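Local coordinates for selenium-binding protein (Sulfolobus tokodaii, PDB 2ECE), which is of unknown function but folds as a beta-propeller and, judging by its family, may bind selenium, at residues A[228-232]-A[242-248]; A[265-271]-A[281-287]; A[203-207]-A[252-256]. One frame throughout, in Å; residues are numbered along the deposited sequence.

Contact 1 of 3, residues A[228-232]-A[242-248]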
loop_
_atom_site.group_PDB
_atom_site.type_symbol
_atom_site.label_atom_id
_atom_site.label_comp_id
_atom_site.label_asym_id
_atom_site.label_seq_id
_atom_site.Cartn_x
_atom_site.Cartn_y
_atom_site.Cartn_z
ATOM N N ASN A 228 -11.712 -12.586 3.815
ATOM C CA ASN A 228 -10.632 -13.033 4.680
ATOM C C ASN A 228 -9.805 -14.139 4.037
ATOM O O ASN A 228 -9.204 -14.956 4.735
ATOM C CB ASN A 228 -11.188 -13.514 6.028
ATOM C CG ASN A 228 -12.143 -14.685 5.891
ATOM O OD1 ASN A 228 -12.588 -15.247 6.895
ATOM N ND2 ASN A 228 -12.466 -15.057 4.656
ATOM N N ARG A 229 -9.757 -14.148 2.704
ATOM C CA ARG A 229 -9.011 -15.163 1.973
ATOM C C ARG A 229 -7.853 -14.595 1.156
ATOM O O ARG A 229 -7.891 -13.442 0.723
ATOM C CB ARG A 229 -9.938 -15.897 0.999
ATOM C CG ARG A 229 -11.269 -16.328 1.577
ATOM C CD ARG A 229 -12.293 -16.506 0.456
ATOM N NE ARG A 229 -12.081 -17.710 -0.337
ATOM C CZ ARG A 229 -12.634 -17.925 -1.526
ATOM N NH1 ARG A 229 -13.431 -17.011 -2.067
ATOM N NH2 ARG A 229 -12.403 -19.059 -2.170
ATOM N N ILE A 230 -6.829 -15.422 0.958
ATOM C CA ILE A 230 -5.690 -15.070 0.120
ATOM C C ILE A 230 -5.796 -16.080 -1.022
ATOM O O ILE A 230 -6.048 -17.269 -0.795
ATOM C CB ILE A 230 -4.322 -15.226 0.842
ATOM C CG1 ILE A 230 -3.184 -15.115 -0.181
ATOM C CG2 ILE A 230 -4.248 -16.555 1.567
ATOM C CD1 ILE A 230 -1.786 -15.013 0.444
ATOM N N HIS A 231 -5.640 -15.606 -2.249
ATOM C CA HIS A 231 -5.747 -16.472 -3.414
ATOM C C HIS A 231 -4.387 -16.672 -4.063
ATOM O O HIS A 231 -3.631 -15.712 -4.238
ATOM C CB HIS A 231 -6.711 -15.852 -4.428
ATOM C CG HIS A 231 -8.091 -15.633 -3.893
ATOM N ND1 HIS A 231 -9.091 -16.576 -4.001
ATOM C CD2 HIS A 231 -8.639 -14.577 -3.243
ATOM C CE1 HIS A 231 -10.195 -16.109 -3.444
ATOM N NE2 HIS A 231 -9.948 -14.899 -2.977
ATOM N N PHE A 232 -4.084 -17.918 -4.413
ATOM C CA PHE A 232 -2.823 -18.254 -5.065
ATOM C C PHE A 232 -3.113 -18.570 -6.522
ATOM O O PHE A 232 -3.977 -19.398 -6.823
ATOM C CB PHE A 232 -2.183 -19.457 -4.372
ATOM C CG PHE A 232 -1.882 -19.212 -2.927
ATOM C CD1 PHE A 232 -0.783 -18.445 -2.560
ATOM C CD2 PHE A 232 -2.749 -19.667 -1.937
ATOM C CE1 PHE A 232 -0.553 -18.123 -1.224
ATOM C CE2 PHE A 232 -2.529 -19.352 -0.597
ATOM C CZ PHE A 232 -1.429 -18.576 -0.242
ATOM N N HIS A 242 -5.454 -22.033 -5.803
ATOM C CA HIS A 242 -5.788 -22.362 -4.421
ATOM C C HIS A 242 -6.095 -21.092 -3.638
ATOM O O HIS A 242 -5.787 -19.987 -4.085
ATOM C CB HIS A 242 -4.615 -23.124 -3.776
ATOM C CG HIS A 242 -4.914 -23.681 -2.418
ATOM N ND1 HIS A 242 -5.993 -24.503 -2.168
ATOM C CD2 HIS A 242 -4.255 -23.560 -1.240
ATOM C CE1 HIS A 242 -5.986 -24.863 -0.896
ATOM N NE2 HIS A 242 -4.942 -24.304 -0.311
ATOM N N SER A 243 -6.725 -21.257 -2.481
ATOM C CA SER A 243 -7.054 -20.133 -1.619
ATOM C C SER A 243 -7.038 -20.635 -0.180
ATOM O O SER A 243 -7.301 -21.810 0.077
ATOM C CB SER A 243 -8.440 -19.573 -1.956
ATOM O OG SER A 243 -9.463 -20.337 -1.343
ATOM N N LEU A 244 -6.714 -19.746 0.748
ATOM C CA LEU A 244 -6.674 -20.093 2.159
ATOM C C LEU A 244 -7.427 -19.023 2.928
ATOM O O LEU A 244 -7.402 -17.846 2.560
ATOM C CB LEU A 244 -5.224 -20.161 2.655
ATOM C CG LEU A 244 -4.346 -21.308 2.157
ATOM C CD1 LEU A 244 -2.894 -21.055 2.571
ATOM C CD2 LEU A 244 -4.853 -22.627 2.737
ATOM N N THR A 245 -8.122 -19.435 3.978
ATOM C CA THR A 245 -8.867 -18.499 4.804
ATOM C C THR A 245 -7.987 -18.146 5.997
ATOM O O THR A 245 -7.466 -19.033 6.668
ATOM C CB THR A 245 -10.188 -19.136 5.259
ATOM O OG1 THR A 245 -11.025 -19.325 4.112
ATOM C CG2 THR A 245 -10.905 -18.251 6.257
ATOM N N LEU A 246 -7.812 -16.854 6.247
ATOM C CA LEU A 246 -6.962 -16.388 7.340
ATOM C C LEU A 246 -7.740 -16.143 8.633
ATOM O O LEU A 246 -7.798 -15.020 9.133
ATOM C CB LEU A 246 -6.239 -15.112 6.905
ATOM C CG LEU A 246 -5.559 -15.291 5.540
ATOM C CD1 LEU A 246 -4.950 -13.987 5.069
ATOM C CD2 LEU A 246 -4.498 -16.381 5.645
ATOM N N GLY A 247 -8.327 -17.210 9.170
ATOM C CA GLY A 247 -9.098 -17.102 10.394
ATOM C C GLY A 247 -10.564 -16.871 10.078
ATOM O O GLY A 247 -10.926 -15.818 9.547
ATOM N N GLU A 248 -11.412 -17.849 10.395
ATOM C CA GLU A 248 -12.848 -17.730 10.126
ATOM C C GLU A 248 -13.433 -16.432 10.665
ATOM O O GLU A 248 -14.344 -15.864 10.067
ATOM C CB GLU A 248 -13.630 -18.887 10.757
ATOM C CG GLU A 248 -13.761 -20.159 9.932
ATOM C CD GLU A 248 -14.571 -21.223 10.672
ATOM O OE1 GLU A 248 -14.515 -21.236 11.922
ATOM O OE2 GLU A 248 -15.249 -22.046 10.018
#

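Contact 2 of 3, residues A[265-271]-A[281-287]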
loop_
_atom_site.group_PDB
_atom_site.type_symbol
_atom_site.label_atom_id
_atom_site.label_comp_id
_atom_site.label_asym_id
_atom_site.label_seq_id
_atom_site.Cartn_x
_atom_site.Cartn_y
_atom_site.Cartn_z
ATOM N N LEU A 265 9.623 -18.770 -0.959
ATOM C CA LEU A 265 8.231 -18.772 -1.356
ATOM C C LEU A 265 7.299 -18.523 -0.208
ATOM O O LEU A 265 6.523 -19.389 0.199
ATOM C CB LEU A 265 7.865 -20.067 -2.062
ATOM C CG LEU A 265 8.328 -19.938 -3.507
ATOM C CD1 LEU A 265 9.653 -20.655 -3.691
ATOM C CD2 LEU A 265 7.248 -20.488 -4.418
ATOM N N MET A 266 7.383 -17.302 0.295
ATOM C CA MET A 266 6.568 -16.876 1.403
ATOM C C MET A 266 6.461 -15.362 1.438
ATOM O O MET A 266 7.142 -14.645 0.702
ATOM C CB MET A 266 7.169 -17.379 2.714
ATOM C CG MET A 266 8.623 -16.982 2.917
ATOM S SD MET A 266 9.230 -17.524 4.539
ATOM C CE MET A 266 9.310 -19.297 4.265
ATOM N N GLY A 267 5.594 -14.899 2.328
ATOM C CA GLY A 267 5.361 -13.484 2.503
ATOM C C GLY A 267 4.323 -13.288 3.591
ATOM O O GLY A 267 3.828 -14.262 4.170
ATOM N N PHE A 268 3.982 -12.032 3.861
ATOM C CA PHE A 268 3.007 -11.707 4.898
ATOM C C PHE A 268 1.767 -10.994 4.373
ATOM O O PHE A 268 1.719 -10.548 3.218
ATOM C CB PHE A 268 3.640 -10.812 5.969
ATOM C CG PHE A 268 4.836 -11.421 6.650
ATOM C CD1 PHE A 268 6.103 -11.332 6.079
ATOM C CD2 PHE A 268 4.690 -12.087 7.869
ATOM C CE1 PHE A 268 7.216 -11.897 6.714
ATOM C CE2 PHE A 268 5.795 -12.656 8.516
ATOM C CZ PHE A 268 7.060 -12.560 7.935
ATOM N N ILE A 269 0.764 -10.910 5.244
ATOM C CA ILE A 269 -0.481 -10.209 4.956
ATOM C C ILE A 269 -1.134 -9.857 6.285
ATOM O O ILE A 269 -1.044 -10.616 7.260
ATOM C CB ILE A 269 -1.478 -11.043 4.114
ATOM C CG1 ILE A 269 -2.693 -10.173 3.764
ATOM C CG2 ILE A 269 -1.937 -12.269 4.884
ATOM C CD1 ILE A 269 -3.681 -10.825 2.802
ATOM N N ASN A 270 -1.769 -8.694 6.326
ATOM C CA ASN A 270 -2.440 -8.245 7.531
ATOM C C ASN A 270 -3.953 -8.440 7.457
ATOM O O ASN A 270 -4.577 -8.206 6.414
ATOM C CB ASN A 270 -2.124 -6.764 7.786
ATOM C CG ASN A 270 -2.548 -5.853 6.628
ATOM O OD1 ASN A 270 -2.192 -6.086 5.470
ATOM N ND2 ASN A 270 -3.297 -4.805 6.943
ATOM N N MET A 271 -4.520 -8.916 8.560
ATOM C CA MET A 271 -5.959 -9.089 8.696
ATOM C C MET A 271 -6.274 -7.954 9.650
ATOM O O MET A 271 -5.820 -7.961 10.793
ATOM C CB MET A 271 -6.307 -10.433 9.339
ATOM C CG MET A 271 -6.195 -11.625 8.408
ATOM S SD MET A 271 -6.994 -11.366 6.788
ATOM C CE MET A 271 -8.697 -11.129 7.254
ATOM N N SER A 281 -4.176 -9.182 13.097
ATOM C CA SER A 281 -3.232 -10.281 13.055
ATOM C C SER A 281 -2.454 -10.272 11.756
ATOM O O SER A 281 -2.956 -9.830 10.719
ATOM C CB SER A 281 -3.953 -11.623 13.233
ATOM O OG SER A 281 -5.034 -11.766 12.330
ATOM N N ILE A 282 -1.210 -10.731 11.833
ATOM C CA ILE A 282 -0.351 -10.817 10.663
ATOM C C ILE A 282 -0.204 -12.297 10.363
ATOM O O ILE A 282 0.032 -13.103 11.266
ATOM C CB ILE A 282 1.033 -10.210 10.930
ATOM C CG1 ILE A 282 0.883 -8.727 11.286
ATOM C CG2 ILE A 282 1.924 -10.394 9.712
ATOM C CD1 ILE A 282 0.080 -7.920 10.266
ATOM N N TRP A 283 -0.361 -12.656 9.096
ATOM C CA TRP A 283 -0.267 -14.044 8.697
ATOM C C TRP A 283 0.868 -14.281 7.721
ATOM O O TRP A 283 1.122 -13.464 6.837
ATOM C CB TRP A 283 -1.585 -14.493 8.070
ATOM C CG TRP A 283 -2.731 -14.538 9.035
ATOM C CD1 TRP A 283 -3.324 -13.478 9.665
ATOM C CD2 TRP A 283 -3.430 -15.707 9.472
ATOM N NE1 TRP A 283 -4.353 -13.919 10.465
ATOM C CE2 TRP A 283 -4.437 -15.283 10.367
ATOM C CE3 TRP A 283 -3.300 -17.075 9.196
ATOM C CZ2 TRP A 283 -5.316 -16.181 10.988
ATOM C CZ3 TRP A 283 -4.178 -17.971 9.817
ATOM C CH2 TRP A 283 -5.169 -17.516 10.701
ATOM N N LEU A 284 1.547 -15.410 7.899
ATOM C CA LEU A 284 2.651 -15.801 7.034
ATOM C C LEU A 284 2.151 -16.876 6.080
ATOM O O LEU A 284 1.726 -17.945 6.518
ATOM C CB LEU A 284 3.806 -16.371 7.869
ATOM C CG LEU A 284 5.009 -16.983 7.139
ATOM C CD1 LEU A 284 5.754 -15.896 6.389
ATOM C CD2 LEU A 284 5.942 -17.662 8.148
ATOM N N TRP A 285 2.169 -16.590 4.783
ATOM C CA TRP A 285 1.759 -17.585 3.802
ATOM C C TRP A 285 3.066 -18.134 3.246
ATOM O O TRP A 285 4.010 -17.377 3.023
ATOM C CB TRP A 285 0.895 -16.966 2.689
ATOM C CG TRP A 285 1.361 -15.633 2.142
ATOM C CD1 TRP A 285 1.056 -14.390 2.633
ATOM C CD2 TRP A 285 2.161 -15.415 0.973
ATOM N NE1 TRP A 285 1.608 -13.416 1.838
ATOM C CE2 TRP A 285 2.291 -14.015 0.812
ATOM C CE3 TRP A 285 2.775 -16.265 0.045
ATOM C CZ2 TRP A 285 3.015 -13.445 -0.243
ATOM C CZ3 TRP A 285 3.495 -15.698 -1.005
ATOM C CH2 TRP A 285 3.607 -14.298 -1.140
ATOM N N PHE A 286 3.128 -19.446 3.043
ATOM C CA PHE A 286 4.347 -20.082 2.552
ATOM C C PHE A 286 4.072 -21.410 1.851
ATOM O O PHE A 286 3.075 -22.077 2.140
ATOM C CB PHE A 286 5.304 -20.301 3.731
ATOM C CG PHE A 286 4.728 -21.156 4.832
ATOM C CD1 PHE A 286 5.014 -22.516 4.896
ATOM C CD2 PHE A 286 3.884 -20.603 5.794
ATOM C CE1 PHE A 286 4.470 -23.320 5.900
ATOM C CE2 PHE A 286 3.331 -21.397 6.803
ATOM C CZ PHE A 286 3.626 -22.761 6.854
ATOM N N TYR A 287 4.954 -21.791 0.929
ATOM C CA TYR A 287 4.800 -23.049 0.202
ATOM C C TYR A 287 5.716 -24.098 0.819
ATOM O O TYR A 287 6.913 -23.877 0.971
ATOM C CB TYR A 287 5.137 -22.863 -1.279
ATOM C CG TYR A 287 4.838 -24.074 -2.133
ATOM C CD1 TYR A 287 5.833 -25.011 -2.432
ATOM C CD2 TYR A 287 3.559 -24.288 -2.647
ATOM C CE1 TYR A 287 5.557 -26.127 -3.227
ATOM C CE2 TYR A 287 3.276 -25.397 -3.440
ATOM C CZ TYR A 287 4.278 -26.311 -3.728
ATOM O OH TYR A 287 4.003 -27.400 -4.525
#

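Contact 3 of 3, residues A[203-207]-A[252-256]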
loop_
_atom_site.group_PDB
_atom_site.type_symbol
_atom_site.label_atom_id
_atom_site.label_comp_id
_atom_site.label_asym_id
_atom_site.label_seq_id
_atom_site.Cartn_x
_atom_site.Cartn_y
_atom_site.Cartn_z
ATOM N N VAL A 203 -0.402 -13.664 -5.941
ATOM C CA VAL A 203 -1.271 -13.776 -4.779
ATOM C C VAL A 203 -2.147 -12.536 -4.777
ATOM O O VAL A 203 -1.685 -11.452 -5.139
ATOM C CB VAL A 203 -0.438 -13.840 -3.470
ATOM C CG1 VAL A 203 0.337 -15.142 -3.417
ATOM C CG2 VAL A 203 0.534 -12.664 -3.414
ATOM N N SER A 204 -3.408 -12.694 -4.390
ATOM C CA SER A 204 -4.345 -11.578 -4.340
ATOM C C SER A 204 -5.135 -11.663 -3.036
ATOM O O SER A 204 -5.329 -12.760 -2.493
ATOM C CB SER A 204 -5.298 -11.626 -5.545
ATOM O OG SER A 204 -6.090 -12.808 -5.541
ATOM N N SER A 205 -5.595 -10.514 -2.544
ATOM C CA SER A 205 -6.332 -10.461 -1.277
ATOM C C SER A 205 -7.804 -10.051 -1.396
ATOM O O SER A 205 -8.374 -10.068 -2.486
ATOM C CB SER A 205 -5.604 -9.525 -0.303
ATOM O OG SER A 205 -5.445 -8.235 -0.861
ATOM N N GLU A 206 -8.418 -9.682 -0.272
ATOM C CA GLU A 206 -9.838 -9.318 -0.285
ATOM C C GLU A 206 -10.246 -8.271 0.752
ATOM O O GLU A 206 -9.982 -8.422 1.948
ATOM C CB GLU A 206 -10.718 -10.549 -0.031
ATOM C CG GLU A 206 -10.450 -11.800 -0.864
ATOM C CD GLU A 206 -11.390 -12.941 -0.467
ATOM O OE1 GLU A 206 -11.814 -12.963 0.706
ATOM O OE2 GLU A 206 -11.697 -13.815 -1.308
ATOM N N TRP A 207 -10.909 -7.218 0.285
ATOM C CA TRP A 207 -11.411 -6.185 1.180
ATOM C C TRP A 207 -12.932 -6.302 1.082
ATOM O O TRP A 207 -13.536 -7.079 1.814
ATOM C CB TRP A 207 -10.934 -4.801 0.741
ATOM C CG TRP A 207 -11.232 -3.703 1.732
ATOM C CD1 TRP A 207 -11.403 -3.837 3.085
ATOM C CD2 TRP A 207 -11.294 -2.295 1.460
ATOM N NE1 TRP A 207 -11.557 -2.599 3.670
ATOM C CE2 TRP A 207 -11.494 -1.636 2.697
ATOM C CE3 TRP A 207 -11.191 -1.526 0.294
ATOM C CZ2 TRP A 207 -11.596 -0.245 2.798
ATOM C CZ3 TRP A 207 -11.293 -0.139 0.395
ATOM C CH2 TRP A 207 -11.492 0.485 1.639
ATOM N N MET A 252 -11.077 -8.395 6.351
ATOM C CA MET A 252 -10.222 -7.467 5.642
ATOM C C MET A 252 -8.800 -8.031 5.512
ATOM O O MET A 252 -7.910 -7.712 6.307
ATOM C CB MET A 252 -10.191 -6.119 6.366
ATOM C CG MET A 252 -11.559 -5.434 6.474
ATOM S SD MET A 252 -11.487 -3.742 7.097
ATOM C CE MET A 252 -13.108 -3.576 7.910
ATOM N N ALA A 253 -8.573 -8.755 4.417
ATOM C CA ALA A 253 -7.273 -9.337 4.114
ATOM C C ALA A 253 -6.693 -8.283 3.160
ATOM O O ALA A 253 -6.998 -8.328 1.959
ATOM C CB ALA A 253 -7.456 -10.687 3.406
ATOM N N LEU A 254 -5.852 -7.375 3.655
ATOM C CA LEU A 254 -5.337 -6.308 2.841
ATOM C C LEU A 254 -3.987 -6.605 2.122
ATOM O O LEU A 254 -3.970 -7.175 1.022
ATOM C CB LEU A 254 -5.276 -4.981 3.740
ATOM C CG LEU A 254 -6.709 -4.624 4.226
ATOM C CD1 LEU A 254 -6.648 -3.199 4.702
ATOM C CD2 LEU A 254 -7.795 -4.751 3.136
ATOM N N GLU A 255 -2.965 -5.853 2.593
ATOM C CA GLU A 255 -1.624 -5.809 2.016
ATOM C C GLU A 255 -0.794 -7.052 1.951
ATOM O O GLU A 255 -0.500 -7.688 2.982
ATOM C CB GLU A 255 -0.794 -4.684 2.693
ATOM C CG GLU A 255 -1.391 -3.271 2.661
ATOM C CD GLU A 255 -1.500 -2.669 1.265
ATOM O OE1 GLU A 255 -0.643 -2.971 0.413
ATOM O OE2 GLU A 255 -2.433 -1.872 1.022
ATOM N N LEU A 256 -0.367 -7.371 0.731
ATOM C CA LEU A 256 0.397 -8.599 0.467
ATOM C C LEU A 256 1.861 -8.304 0.282
ATOM O O LEU A 256 2.220 -7.504 -0.584
ATOM C CB LEU A 256 -0.135 -9.315 -0.792
ATOM C CG LEU A 256 -1.406 -10.141 -0.610
ATOM C CD1 LEU A 256 -2.071 -10.400 -1.950
ATOM C CD2 LEU A 256 -1.047 -11.444 0.088
#

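Contact 1 of 3, residues A[228-232]-A[242-248]
Phe232 and His242 form a hydrogen-bonded antiparallel pair: Phe232 N donates to His242 O over 2.7 Å, nearly straight at 173°, whereas the return bond from His242 N to Phe232 O stretches to 3.2 Å. The phenyl ring leaves the sheet on the face that also carries Ile230, His242 and Leu244. With CG beside the backbone N (chi1 -60°) the ring reaches across to the partner strand, where its CE2 corner lies 3.6 Å from Leu244 CD1 and its CD2 stands 4.2 Å from the imidazole CD2 of His242. Trp292 stacks on this ring, and Val203 and Trp285 also touch it, in keeping with its burial. Replacing the ring by an alanine's methyl would probably open a gap beside Leu244 CD1 and leave Trp292 without its stacking partner.

At the far end Asn228 contributes its carbonyl: Leu246 N donates to Asn228 O at 2.8 Å and 176°, and this bond extends the pairing one step beyond the regular strands. Between the two ends, Ile230 and Leu244 exchange backbone bonds in both directions, and their side chains run side by side. The opposite face, with Arg229, His231, Ser243 and Thr245, is more polar. Here Arg229 NH2 makes a weak 3.3 Å bond to Ser243 OG; its stronger partner is Asp186, through a salt bridge. His231 CE1 sits over the centre of the Arg229 guanidinium, 3.5 Å above its plane. Alternating faces and two-residue bond spacing identify an antiparallel beta hairpin, the outer pair of strands in a four-stranded propeller blade.

Contact 2 of 3, residues A[265-271]-A[281-287]
Phe268 and Leu284, a non-hydrogen-bonded pair, meet at the apolar centre: Leu284 CD1 lies over one face of the phenyl ring, 4.0 Å from the Phe268 centroid and 18° off its normal, a CH-pi contact. The Ile282 side chain crosses that of Phe268 at about a right angle, its CG2 3.7 Å from Phe268 CD2, and Ile326 and Ile328 from strand 326-328 pack against Phe268 as well. On the other face of the sheet Trp285 folds over the partner strand. Its CG sits between the backbone N and the carbonyl carbon (chi1 43°), which swings the indole over Gly267, whose CA makes a CH-pi contact 3.8 Å from the centroid of the six-membered ring. The fit depends on the missing side chain: a CB built on Gly267 would come within 2.5 Å of Trp285 CZ2. These strands, 266-274 and 280-288, make an antiparallel hairpin, the second and third strands of a propeller blade that begins with 250-258. Further out, the indole NE1 of Trp285 donates to Phe268 O over 3.2 Å, but from above the carbonyl plane, 70° out of it, and therefore not on a lone pair. Trp283, on the same face, crosses Met271 obliquely, with its CD1 3.6 Å from Met271 CG. Its NE1 turns to its own strand and donates to Ser281 OG at 2.9 Å. Beyond it, Met271 and Ser281 exchange backbone bonds, Met271 N reaching Ser281 O at 2.8 Å. Asn270 lends its CB to the Ile282 CD1 methyl, while its ND2 leaves the hairpin to bond Val323 O.

Contact 3 of 3, residues A[203-207]-A[252-256]
A single antiparallel bridge, Glu206 with Ala253, joins two successive blades of the beta-propeller, 203-207 running off the second strand of one and 252-256 belonging to the first strand of the next. The bridge is a hydrogen-bonded pair: Glu206 N reaches Ala253 O at 3.0 Å, and Ala253 N returns to Glu206 O at 2.9 Å. No second bridge follows, but a side chain extends the grip. Ser205 OG, held between its backbone N and carbonyl carbon (chi1 57°), donates to Leu254 O over a short 2.6 Å, in the carbonyl plane and on a lone pair. The same hydroxyl is bonded to Asp192 N, so it ties the backbones of both blades together.

Apolar contacts flank this polar middle. Beyond Ser205, Leu256 CD1 lies 3.7 Å from Val203 CG2 and 3.4 Å from Val203 O, the methyl pressing on backbone as well as side chain. At the other end, Trp207 has CG anti to the backbone N (chi1 -171°), which turns the indole across the end of the opposing strand, its CD1/NE1 edge toward Met252 and CD1 toward Leu254. Met252 SD meets it at the ring edge, 85° off the normal of the five-membered ring, a Met-aromatic contact in which Trp207 NE1 also makes a weak 3.6 Å bond to Met252 SD. Leu254 CD2 approaches Trp207 CD1 obliquely at 3.7 Å.

Glu206 directs its carboxylate to strand 229-234, with OE2 bonded to His231 NE2 and OE1 to Arg229 N. Tyr191, Tyr226 and Trp405 of helix 403-409 gather round the Trp207 indole. Ala253 packs on Met271 of strand 266-274, while Val203 and Leu256 both touch Trp285 of strand 280-288.

In the fold
Contacts 1 and 2 are hairpins within consecutive blades, and contact 3 joins the end of the second strand of one blade to the first strand of the next. The centre of contact 3 lies about 11 Å from the centre of the chain, and the contact is wholly buried; contact 2, at about 15 Å, is mostly so; contact 1, at about 19 Å, is partly exposed and has one largely polar face, that of Arg229, His231, Ser243 and Thr245. Strand 229-234 of contact 1 neighbours strand 201-204 of contact 3; strand 266-274 of contact 2 neighbours 250-258. Contacts 1 and 2 meet by apolar packing, Ile230 on Trp285. Regular backbone pairing dominates both hairpins, whereas the blade junction has one bridge supplemented by a serine hydroxyl.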